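Local coordinates for protein histidine utilization repressor (PDB 2PKH) that probably represses the histidine utilization (hut) operon by binding its hutP region in the absence of inducer, this chain being its C-terminal UTRA domain, at residues F38-V43 against P64-Q69; H9-M14 against D70-T75; P50-D55 against A131-P136; L86-H91 against R120-R125. All coordinates share one frame; numbering follows the deposited sequence.

Interaction 1. Residues F38-V43 against P64-Q69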
# COMPACT_ATOMS: atom_id res chain seq x y z
N PHE B 38 -26.14 10.79 -9.61
CA PHE B 38 -26.73 9.42 -9.66
C PHE B 38 -26.37 8.64 -8.43
O PHE B 38 -25.30 8.85 -7.88
CB PHE B 38 -26.23 8.67 -10.91
CG PHE B 38 -26.54 9.35 -12.20
CD1 PHE B 38 -27.79 9.95 -12.40
CD2 PHE B 38 -25.63 9.30 -13.25
CE1 PHE B 38 -28.14 10.49 -13.63
CE2 PHE B 38 -25.96 9.85 -14.48
CZ PHE B 38 -27.22 10.46 -14.68
N HIS B 39 -27.28 7.80 -7.97
CA HIS B 39 -27.16 7.19 -6.65
C HIS B 39 -27.51 5.69 -6.81
O HIS B 39 -28.60 5.38 -7.27
CB HIS B 39 -28.17 7.86 -5.69
CG HIS B 39 -28.17 7.28 -4.32
ND1 HIS B 39 -29.21 7.46 -3.42
CD2 HIS B 39 -27.33 6.40 -3.74
CE1 HIS B 39 -28.97 6.75 -2.34
NE2 HIS B 39 -27.82 6.13 -2.49
N SER B 40 -26.60 4.80 -6.44
CA SER B 40 -26.88 3.43 -6.40
C SER B 40 -26.66 2.90 -4.95
O SER B 40 -25.74 3.32 -4.26
CB SER B 40 -26.01 2.63 -7.44
OG SER B 40 -24.58 2.77 -7.19
N LEU B 41 -27.50 1.97 -4.53
CA LEU B 41 -27.27 1.23 -3.25
C LEU B 41 -27.38 -0.24 -3.61
O LEU B 41 -28.44 -0.71 -4.08
CB LEU B 41 -28.29 1.63 -2.15
CG LEU B 41 -27.77 1.14 -0.76
CD1 LEU B 41 -28.40 2.07 0.32
CD2 LEU B 41 -28.14 -0.24 -0.64
N ILE B 42 -26.27 -0.97 -3.43
CA ILE B 42 -26.20 -2.38 -3.80
C ILE B 42 -25.74 -3.21 -2.60
O ILE B 42 -24.90 -2.74 -1.86
CB ILE B 42 -25.17 -2.61 -4.93
CG1 ILE B 42 -25.57 -1.76 -6.19
CG2 ILE B 42 -25.15 -4.12 -5.32
CD1 ILE B 42 -24.59 -1.94 -7.39
N VAL B 43 -26.29 -4.41 -2.41
CA VAL B 43 -25.80 -5.30 -1.32
C VAL B 43 -25.04 -6.35 -2.07
O VAL B 43 -25.58 -6.99 -2.98
CB VAL B 43 -26.90 -5.94 -0.53
CG1 VAL B 43 -26.38 -6.88 0.65
CG2 VAL B 43 -27.85 -4.82 0.12
N PRO B 64 -22.61 9.91 -17.72
CA PRO B 64 -24.01 10.16 -18.04
C PRO B 64 -24.90 8.94 -18.16
O PRO B 64 -26.13 9.06 -18.00
CB PRO B 64 -23.96 11.01 -19.32
CG PRO B 64 -22.57 11.05 -19.74
CD PRO B 64 -21.68 10.51 -18.71
N ASP B 65 -24.31 7.78 -18.43
CA ASP B 65 -25.12 6.58 -18.68
C ASP B 65 -25.12 5.60 -17.48
O ASP B 65 -25.53 4.43 -17.63
CB ASP B 65 -24.63 5.85 -19.94
CG ASP B 65 -24.78 6.70 -21.21
OD1 ASP B 65 -25.74 7.50 -21.29
OD2 ASP B 65 -23.93 6.59 -22.10
N TYR B 66 -24.69 6.09 -16.32
CA TYR B 66 -24.63 5.29 -15.11
C TYR B 66 -25.97 4.60 -14.79
O TYR B 66 -26.01 3.41 -14.50
CB TYR B 66 -24.14 6.17 -13.95
CG TYR B 66 -23.77 5.39 -12.66
CD1 TYR B 66 -22.53 4.87 -12.48
CD2 TYR B 66 -24.69 5.26 -11.64
CE1 TYR B 66 -22.19 4.15 -11.29
CE2 TYR B 66 -24.36 4.57 -10.40
CZ TYR B 66 -23.15 4.01 -10.26
OH TYR B 66 -22.83 3.40 -9.04
N LEU B 67 -27.07 5.33 -14.90
CA LEU B 67 -28.39 4.78 -14.49
C LEU B 67 -28.83 3.60 -15.39
O LEU B 67 -29.66 2.77 -15.00
CB LEU B 67 -29.44 5.88 -14.47
CG LEU B 67 -29.27 6.93 -13.35
CD1 LEU B 67 -30.54 7.85 -13.42
CD2 LEU B 67 -29.12 6.30 -12.00
N LYS B 68 -28.26 3.55 -16.57
CA LYS B 68 -28.63 2.59 -17.59
C LYS B 68 -27.96 1.24 -17.43
O LYS B 68 -28.29 0.31 -18.16
CB LYS B 68 -28.29 3.18 -18.99
CG LYS B 68 -29.09 4.45 -19.29
CD LYS B 68 -28.39 5.25 -20.38
CE LYS B 68 -28.94 6.70 -20.39
NZ LYS B 68 -28.34 7.47 -21.53
N GLN B 69 -27.02 1.12 -16.49
CA GLN B 69 -26.22 -0.08 -16.34
C GLN B 69 -26.87 -1.22 -15.47
O GLN B 69 -27.74 -0.96 -14.59
CB GLN B 69 -24.86 0.30 -15.75
CG GLN B 69 -24.13 1.43 -16.46
CD GLN B 69 -23.93 1.14 -17.96
OE1 GLN B 69 -23.53 0.04 -18.34
NE2 GLN B 69 -24.23 2.11 -18.80

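Interaction 2. Residues H9-M14 against D70-T75. With EDO (1,2-ethanediol), chain S.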
# COMPACT_ATOMS: atom_id res chain seq x y z
N HIS B 9 -19.41 -14.04 -6.04
CA HIS B 9 -19.91 -12.73 -5.74
C HIS B 9 -21.21 -12.53 -6.53
O HIS B 9 -21.28 -12.73 -7.77
CB HIS B 9 -18.84 -11.70 -6.10
CG HIS B 9 -19.29 -10.28 -6.01
ND1 HIS B 9 -18.89 -9.32 -6.92
CD2 HIS B 9 -20.11 -9.65 -5.13
CE1 HIS B 9 -19.43 -8.15 -6.59
NE2 HIS B 9 -20.17 -8.33 -5.50
N THR B 10 -22.27 -12.20 -5.80
CA THR B 10 -23.56 -11.83 -6.41
C THR B 10 -24.03 -10.54 -5.67
O THR B 10 -23.44 -10.17 -4.66
CB THR B 10 -24.63 -12.96 -6.28
OG1 THR B 10 -24.84 -13.23 -4.90
CG2 THR B 10 -24.17 -14.28 -6.92
N CYS B 11 -25.04 -9.85 -6.18
CA CYS B 11 -25.44 -8.59 -5.58
C CYS B 11 -26.85 -8.29 -5.93
O CYS B 11 -27.40 -8.89 -6.85
CB CYS B 11 -24.58 -7.41 -5.96
SG CYS B 11 -24.77 -6.98 -7.67
N LYS B 12 -27.45 -7.41 -5.13
CA LYS B 12 -28.84 -7.04 -5.28
C LYS B 12 -28.79 -5.53 -5.30
O LYS B 12 -28.28 -4.90 -4.37
CB LYS B 12 -29.60 -7.51 -4.05
CG LYS B 12 -31.09 -7.82 -4.27
CD LYS B 12 -31.65 -8.72 -3.13
CE LYS B 12 -31.38 -10.21 -3.36
NZ LYS B 12 -31.94 -10.70 -4.66
N VAL B 13 -29.27 -4.95 -6.40
CA VAL B 13 -29.42 -3.48 -6.53
C VAL B 13 -30.71 -3.10 -5.79
O VAL B 13 -31.81 -3.62 -6.12
CB VAL B 13 -29.44 -3.13 -8.03
CG1 VAL B 13 -29.50 -1.64 -8.29
CG2 VAL B 13 -28.20 -3.73 -8.66
N MSE B 14 -30.61 -2.25 -4.78
CA MSE B 14 -31.80 -1.76 -4.04
C MSE B 14 -32.22 -0.36 -4.56
O MSE B 14 -33.38 -0.07 -4.55
CB MSE B 14 -31.57 -1.61 -2.52
CG MSE B 14 -30.85 -2.84 -1.77
SE MSE B 14 -31.99 -4.42 -2.06
CE MSE B 14 -33.39 -3.96 -0.81
N ASP B 70 -26.45 -2.47 -15.75
CA ASP B 70 -26.89 -3.63 -15.01
C ASP B 70 -25.75 -4.06 -14.11
O ASP B 70 -24.85 -4.78 -14.52
CB ASP B 70 -27.29 -4.77 -15.95
CG ASP B 70 -27.67 -6.05 -15.21
OD1 ASP B 70 -27.43 -6.14 -13.99
OD2 ASP B 70 -28.20 -7.00 -15.86
N PHE B 71 -25.77 -3.57 -12.87
CA PHE B 71 -24.67 -3.81 -11.97
C PHE B 71 -24.76 -5.18 -11.30
O PHE B 71 -24.01 -5.47 -10.37
CB PHE B 71 -24.61 -2.70 -10.92
CG PHE B 71 -24.33 -1.33 -11.51
CD1 PHE B 71 -23.07 -1.07 -12.12
CD2 PHE B 71 -25.31 -0.31 -11.44
CE1 PHE B 71 -22.81 0.16 -12.68
CE2 PHE B 71 -25.03 0.94 -11.94
CZ PHE B 71 -23.75 1.16 -12.56
N THR B 72 -25.67 -6.06 -11.77
CA THR B 72 -25.47 -7.50 -11.47
C THR B 72 -24.39 -8.11 -12.37
O THR B 72 -23.89 -9.18 -12.09
CB THR B 72 -26.78 -8.35 -11.53
OG1 THR B 72 -27.32 -8.33 -12.85
CG2 THR B 72 -27.81 -7.81 -10.58
N LEU B 73 -24.01 -7.43 -13.45
CA LEU B 73 -23.00 -7.99 -14.37
C LEU B 73 -21.61 -7.37 -14.20
O LEU B 73 -20.60 -7.94 -14.63
CB LEU B 73 -23.48 -7.84 -15.84
CG LEU B 73 -24.81 -8.45 -16.27
CD1 LEU B 73 -25.09 -8.21 -17.77
CD2 LEU B 73 -24.83 -9.97 -15.99
N GLN B 74 -21.54 -6.22 -13.52
CA GLN B 74 -20.33 -5.46 -13.38
C GLN B 74 -20.46 -4.64 -12.07
O GLN B 74 -21.54 -4.29 -11.73
CB GLN B 74 -20.25 -4.53 -14.62
CG GLN B 74 -18.94 -3.79 -14.82
CD GLN B 74 -18.95 -2.97 -16.11
OE1 GLN B 74 -20.02 -2.52 -16.57
NE2 GLN B 74 -17.80 -2.81 -16.69
N THR B 75 -19.39 -4.35 -11.32
CA THR B 75 -19.56 -3.42 -10.20
C THR B 75 -19.56 -1.97 -10.76
O THR B 75 -19.01 -1.69 -11.87
CB THR B 75 -18.43 -3.49 -9.17
OG1 THR B 75 -17.23 -3.03 -9.79
CG2 THR B 75 -18.25 -4.91 -8.56
C1 EDO S . -19.23 -13.68 -10.82
O1 EDO S . -18.16 -12.75 -11.07
C2 EDO S . -18.74 -15.12 -10.56
O2 EDO S . -18.53 -15.33 -9.16

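Interaction 3. Residues P50-D55 against A131-P136. With EDO (1,2-ethanediol), chain N.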
# COMPACT_ATOMS: atom_id res chain seq x y z
N PRO B 50 -24.42 -11.75 2.95
CA PRO B 50 -24.15 -10.34 2.76
C PRO B 50 -22.74 -9.97 3.26
O PRO B 50 -22.40 -10.32 4.39
CB PRO B 50 -25.24 -9.68 3.60
CG PRO B 50 -26.42 -10.68 3.57
CD PRO B 50 -25.77 -11.98 3.56
N VAL B 51 -21.98 -9.24 2.46
CA VAL B 51 -20.63 -8.82 2.93
C VAL B 51 -20.44 -7.34 2.91
O VAL B 51 -19.55 -6.82 3.56
CB VAL B 51 -19.46 -9.52 2.21
CG1 VAL B 51 -19.51 -11.08 2.45
CG2 VAL B 51 -19.52 -9.27 0.72
N GLN B 52 -21.27 -6.63 2.12
CA GLN B 52 -21.06 -5.15 1.99
C GLN B 52 -22.31 -4.49 1.55
O GLN B 52 -22.97 -5.03 0.71
CB GLN B 52 -20.08 -4.87 0.86
CG GLN B 52 -19.50 -3.47 0.93
CD GLN B 52 -18.75 -3.09 -0.33
OE1 GLN B 52 -19.31 -3.11 -1.39
NE2 GLN B 52 -17.49 -2.81 -0.21
N ILE B 53 -22.64 -3.32 2.12
CA ILE B 53 -23.59 -2.43 1.49
C ILE B 53 -22.78 -1.31 0.82
O ILE B 53 -22.01 -0.64 1.48
CB ILE B 53 -24.64 -1.81 2.49
CG1 ILE B 53 -25.32 -2.93 3.31
CG2 ILE B 53 -25.80 -1.12 1.73
CD1 ILE B 53 -26.41 -2.34 4.30
N GLU B 54 -22.94 -1.09 -0.48
CA GLU B 54 -22.11 -0.04 -1.12
C GLU B 54 -23.13 1.06 -1.48
O GLU B 54 -23.98 0.80 -2.33
CB GLU B 54 -21.55 -0.59 -2.44
CG GLU B 54 -20.94 0.45 -3.40
CD GLU B 54 -20.70 -0.10 -4.86
OE1 GLU B 54 -19.77 0.37 -5.59
OE2 GLU B 54 -21.43 -1.01 -5.25
N ASP B 55 -23.06 2.22 -0.83
CA ASP B 55 -23.97 3.35 -1.09
C ASP B 55 -23.13 4.36 -1.82
O ASP B 55 -22.19 4.89 -1.21
CB ASP B 55 -24.38 3.97 0.25
CG ASP B 55 -25.69 4.76 0.12
OD1 ASP B 55 -26.31 4.69 -0.99
OD2 ASP B 55 -26.06 5.47 1.11
N ALA B 131 -18.42 7.04 -2.02
CA ALA B 131 -19.17 5.83 -1.61
C ALA B 131 -19.06 5.64 -0.11
O ALA B 131 -18.03 5.96 0.48
CB ALA B 131 -18.66 4.55 -2.34
N ARG B 132 -20.05 5.02 0.48
CA ARG B 132 -20.03 4.74 1.91
C ARG B 132 -20.20 3.26 1.94
O ARG B 132 -21.20 2.73 1.45
CB ARG B 132 -21.25 5.41 2.57
CG ARG B 132 -21.34 5.25 4.07
CD ARG B 132 -22.62 5.87 4.60
NE ARG B 132 -22.52 5.93 6.06
CZ ARG B 132 -23.01 4.99 6.85
NH1 ARG B 132 -23.65 3.97 6.31
NH2 ARG B 132 -22.87 5.07 8.17
N LEU B 133 -19.19 2.55 2.43
CA LEU B 133 -19.24 1.06 2.30
C LEU B 133 -19.26 0.49 3.70
O LEU B 133 -18.38 0.82 4.53
CB LEU B 133 -17.99 0.56 1.55
CG LEU B 133 -17.59 1.30 0.26
CD1 LEU B 133 -16.13 0.94 0.06
CD2 LEU B 133 -18.42 0.63 -0.78
N ILE B 134 -20.24 -0.31 4.03
CA ILE B 134 -20.29 -0.82 5.41
C ILE B 134 -20.21 -2.33 5.33
O ILE B 134 -20.90 -2.94 4.51
CB ILE B 134 -21.49 -0.19 6.23
CG1 ILE B 134 -21.71 -0.90 7.58
CG2 ILE B 134 -22.79 -0.19 5.43
CD1 ILE B 134 -22.58 0.09 8.58
N HIS B 135 -19.32 -2.90 6.13
CA HIS B 135 -19.06 -4.32 6.07
C HIS B 135 -19.32 -4.91 7.44
O HIS B 135 -18.89 -4.29 8.40
CB HIS B 135 -17.60 -4.60 5.73
CG HIS B 135 -17.07 -3.80 4.60
ND1 HIS B 135 -16.97 -4.29 3.31
CD2 HIS B 135 -16.66 -2.51 4.55
CE1 HIS B 135 -16.42 -3.37 2.54
NE2 HIS B 135 -16.24 -2.28 3.26
N PRO B 136 -19.95 -6.11 7.53
CA PRO B 136 -19.85 -6.77 8.86
C PRO B 136 -18.39 -7.08 9.26
O PRO B 136 -17.62 -7.61 8.49
CB PRO B 136 -20.68 -8.05 8.69
CG PRO B 136 -21.54 -7.82 7.40
CD PRO B 136 -20.66 -6.97 6.54
C1 EDO N . -16.55 -3.71 -5.14
O1 EDO N . -16.83 -5.04 -5.56
C2 EDO N . -17.66 -3.32 -4.15
O2 EDO N . -17.50 -1.93 -3.79

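Interaction 4. Residues L86-H91 against R120-R125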
# COMPACT_ATOMS: atom_id res chain seq x y z
N LEU B 86 -9.39 6.87 -13.47
CA LEU B 86 -9.53 7.17 -12.04
C LEU B 86 -8.14 7.30 -11.51
O LEU B 86 -7.37 6.37 -11.61
CB LEU B 86 -10.33 6.05 -11.35
CG LEU B 86 -11.79 5.91 -11.93
CD1 LEU B 86 -12.45 4.84 -11.20
CD2 LEU B 86 -12.63 7.26 -11.90
N THR B 87 -7.77 8.44 -10.99
CA THR B 87 -6.32 8.74 -10.75
C THR B 87 -5.93 8.83 -9.28
O THR B 87 -4.74 8.80 -8.93
CB THR B 87 -5.99 10.11 -11.35
OG1 THR B 87 -6.94 11.07 -10.87
CG2 THR B 87 -6.16 10.05 -12.85
N GLU B 88 -6.92 8.93 -8.40
CA GLU B 88 -6.65 9.26 -6.99
C GLU B 88 -7.84 8.84 -6.14
O GLU B 88 -8.98 8.98 -6.59
CB GLU B 88 -6.35 10.77 -6.86
CG GLU B 88 -5.90 11.21 -5.49
CD GLU B 88 -5.23 12.55 -5.47
OE1 GLU B 88 -5.21 13.24 -6.52
OE2 GLU B 88 -4.68 12.90 -4.40
N GLY B 89 -7.59 8.35 -4.92
CA GLY B 89 -8.69 7.81 -4.05
C GLY B 89 -8.40 8.34 -2.67
O GLY B 89 -7.21 8.63 -2.34
N GLU B 90 -9.48 8.56 -1.89
CA GLU B 90 -9.36 9.05 -0.52
C GLU B 90 -10.19 8.07 0.31
O GLU B 90 -11.21 7.64 -0.18
CB GLU B 90 -10.08 10.37 -0.41
CG GLU B 90 -9.97 11.02 0.89
CD GLU B 90 -11.03 12.10 1.04
OE1 GLU B 90 -12.27 11.75 1.19
OE2 GLU B 90 -10.58 13.26 1.01
N HIS B 91 -9.79 7.81 1.55
CA HIS B 91 -10.50 6.81 2.39
C HIS B 91 -10.53 7.25 3.84
O HIS B 91 -9.66 8.01 4.30
CB HIS B 91 -9.89 5.40 2.20
CG HIS B 91 -8.50 5.26 2.76
ND1 HIS B 91 -7.36 5.55 2.03
CD2 HIS B 91 -8.07 4.86 3.98
CE1 HIS B 91 -6.29 5.33 2.77
NE2 HIS B 91 -6.69 4.92 3.97
N ARG B 120 -13.77 8.60 -1.71
CA ARG B 120 -14.02 9.47 -2.88
C ARG B 120 -12.97 9.13 -3.90
O ARG B 120 -11.83 8.81 -3.52
CB ARG B 120 -13.78 10.91 -2.46
CG ARG B 120 -15.01 11.67 -2.26
CD ARG B 120 -14.92 12.78 -1.16
NE ARG B 120 -13.62 13.37 -0.74
CZ ARG B 120 -13.26 14.64 -0.96
NH1 ARG B 120 -14.05 15.46 -1.67
NH2 ARG B 120 -12.11 15.10 -0.51
N THR B 121 -13.30 9.24 -5.18
CA THR B 121 -12.33 8.89 -6.23
C THR B 121 -12.38 10.05 -7.23
O THR B 121 -13.50 10.49 -7.65
CB THR B 121 -12.73 7.58 -6.92
OG1 THR B 121 -12.73 6.55 -5.90
CG2 THR B 121 -11.83 7.19 -8.14
N TRP B 122 -11.20 10.45 -7.67
CA TRP B 122 -11.04 11.56 -8.61
C TRP B 122 -10.61 11.04 -9.96
O TRP B 122 -9.95 10.00 -10.05
CB TRP B 122 -9.95 12.54 -8.17
CG TRP B 122 -10.36 13.39 -7.05
CD1 TRP B 122 -10.83 14.69 -7.13
CD2 TRP B 122 -10.29 13.06 -5.66
NE1 TRP B 122 -11.08 15.16 -5.86
CE2 TRP B 122 -10.79 14.17 -4.95
CE3 TRP B 122 -9.92 11.92 -4.96
CZ2 TRP B 122 -10.89 14.18 -3.56
CZ3 TRP B 122 -10.04 11.92 -3.55
CH2 TRP B 122 -10.51 13.04 -2.87
N SER B 123 -10.98 11.78 -11.01
CA SER B 123 -10.38 11.61 -12.33
C SER B 123 -9.70 12.91 -12.61
O SER B 123 -10.39 13.87 -12.99
CB SER B 123 -11.43 11.35 -13.43
OG SER B 123 -10.80 11.24 -14.72
N GLY B 124 -8.36 12.97 -12.42
CA GLY B 124 -7.63 14.24 -12.45
C GLY B 124 -7.98 15.07 -11.22
O GLY B 124 -7.84 14.61 -10.07
N ARG B 125 -8.47 16.30 -11.43
CA ARG B 125 -8.94 17.07 -10.28
C ARG B 125 -10.50 17.04 -10.16
O ARG B 125 -11.05 17.75 -9.31
CB ARG B 125 -8.43 18.54 -10.36
CG ARG B 125 -6.98 18.87 -9.89
CD ARG B 125 -6.78 20.41 -9.45
NE ARG B 125 -6.56 21.33 -10.60
CZ ARG B 125 -7.53 21.83 -11.38
NH1 ARG B 125 -8.83 21.58 -11.12
NH2 ARG B 125 -7.20 22.58 -12.44
O HOH W 1 -6.08 12.79 -9.31

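Interaction 1. Residues F38-V43 against P64-Q69
Phe38 on the strand and Leu67 in the 3-10 turn 66-68 have CA atoms 6.9 Å apart, a spacing at which side chains rather than main chains join the segments. Leu67 lies over one face of the Phe38 ring in a CH-pi contact, its CG 3.8 Å from the ring centroid; CG and CD1 sit over the CD1-CE1 side of the ring, Leu67 CD1 reaching Phe38 CE1 at 3.6 Å. Tyr66 slides past Phe38 in the opposite direction, and its CB meets Phe38 CD2 at 3.5 Å. With CG anti to the backbone N (chi1 -169°), Tyr66 extends to the strand, where its OH forms a 2.6 Å hydrogen bond with Ser40 OG, which lies in the plane of the tyrosine ring. Serine suits this place because its short hydroxyl meets the phenol OH, and the two buried polar groups satisfy one another. Within the turn, Asp65 O accepts from Lys68 N and Gln69 NE2 on opposite faces of its plane. The contact lays the loop on strand 36-46, between strands 9-20 and 49-59: Leu67 touches Leu16 of the first, Tyr66 touches Arg56 and Val58 of the second and Pro76 of helix 76-83.

Interaction 2. Residues H9-M14 against D70-T75
The imidazole of His9 presents its edge to Thr75, whose CG2 methyl lies in the ring plane 4.0 Å from CE1; the two side chains cross at about a right angle. The same ring meets that of His44 on the next strand, their planes about 25° apart, and His9 also packs on Pro85 of the second subunit. The other flat group, the Phe71 ring, has Gln74 O at its edge and turns away from strand 9-14 toward Tyr66, Ile42 and Tyr79, so that chiefly its backbone and CB face the strand. Val13 CG2 approaches that CB at 4.4 Å, a loose apolar contact made by a small branched side chain.

Between these, Cys11 makes the closest approach of strand to loop. Its chi1 of 68° sets SG between the backbone N and the carbonyl carbon, directed at the loop, where it comes 3.2 Å from Phe71 O and 3.9 Å from Thr72 CA. The compact, polarisable thiol fits here against a carbonyl and a backbone carbon alike. The loop holds its own shape: Asp70 OD1 accepts from Thr72 N at 2.8 Å, an Asx turn, and Leu73 N bonds to Asp70 O. Thr75, the N-cap of helix 76-83, turns its OG1 to Ala78 N and thereby keeps its methyl for His9.

The chemistry is that of light, mainly van der Waals packing: Asp70, Thr72 N and Thr75 OG1 spend their hydrogen bonds on the turn and the helix cap, and the strand supplies a surface for the loop to rest on.

Interaction 3. Residues P50-D55 against A131-P136
Arg132 N donates to Asp55 O over 2.7 Å, in the carbonyl plane, and Asp55 N returns a 3.0 Å bond to Arg132 O; a second such antiparallel hydrogen-bonded pair, Ile53 with Ile134, lies beyond the non-hydrogen-bonded pair Glu54-Leu133. The strand axes run 169° apart, at the middle of the domain's sheet. Ile53 CB meets Ile134 CG2 at 3.8 Å, and these branched side chains pack against helix 100-106. Glu54 and Leu133 occupy the other face, side by side, with Leu133 CD2 3.6 Å from Glu54 CG. Gln52, its CG anti to the backbone N (chi1 -162°), lies alongside His135, amide and ring planes 60° apart. A classic beta bulge, Val51 and Gln52 facing His44, interrupts the strand here. Pro136 has no N-H to give, so Val51 O is buried without a hydrogen-bond partner, lying 3.2 Å from Pro136 CD.

The charged groups find partners outside the two segments: Glu54 a salt bridge to Arg56, Asp55 a hydrogen bond to His39, Arg132 a salt bridge to Glu102. Backbone bonds therefore carry the strand pairing, while Gln52 and Glu54 offer polar groups beside an ethanediol, probably from the crystallisation liquor, that bonds weakly to Gln52 OE1.

Interaction 4. Residues L86-H91 against R120-R125
Glu90 sends CG anti to its own amide nitrogen (chi1 -176°) and stays extended, while Arg120 bends at chi2 and at a nearly eclipsed chi3 (22°), which brings NE and NH2 to the carboxylate; the two side chains lie alongside, pointing the same way. They form the salt bridge of an antiparallel hydrogen-bonded pair in the six-stranded UTRA sheet, where strand 88-97 is outermost within the chain. The guanidinium grips side-on: Arg120 NE donates to Glu90 OE1 at 2.9 Å and NH2 to OE2 at 2.8 Å, both from above the carboxylate plane. Trp122 sits on the same face of the sheet, with CZ2 against a face of the guanidinium and CZ3 3.5 Å from Glu90 CB. Trp122 N donates to Glu88 O in a nearly straight bond (173°). Gly89 pairs with Thr121 without hydrogen bonds, and Thr121 puts its side chain on the other face, where its CG2 meets Leu86 CB at 3.7 Å.

Residues 88-91 continue the sheet into a strand of the third subunit, and Glu88 forms a salt bridge with Arg145 of the second. Gly124, whose positive phi suits a residue without a side chain, starts the hairpin turn to strand 126-136. Gly124 N donates to Thr87 OG1 at 2.8 Å, and a water accepts from Thr87 OG1 and donates to Gly124 O (2.6 Å) and Glu88 OE1 (3.0 Å).

All four contacts reach one antiparallel sheet. Interaction 3, buried at its middle, pairs two strands through backbone bonds; interaction 4 pairs strands too, but at the margin and the subunit interface, where a salt bridge and water are added. Interactions 1 and 2 instead fasten consecutive parts of the loop between strand 49-59 and helix 76-83 to neighbouring strands 36-46 and 9-20, the first buried and built on aromatic packing with one hydroxyl bond, the second at the surface and looser. Interactions 1 and 2 touch through backbone bonds, and His39 joins interaction 1 to Asp55 of interaction 3. Interaction 4 touches none of the others, though its strand 113-123 neighbours strand 126-136 of interaction 3, nearest atoms about 5 Å apart.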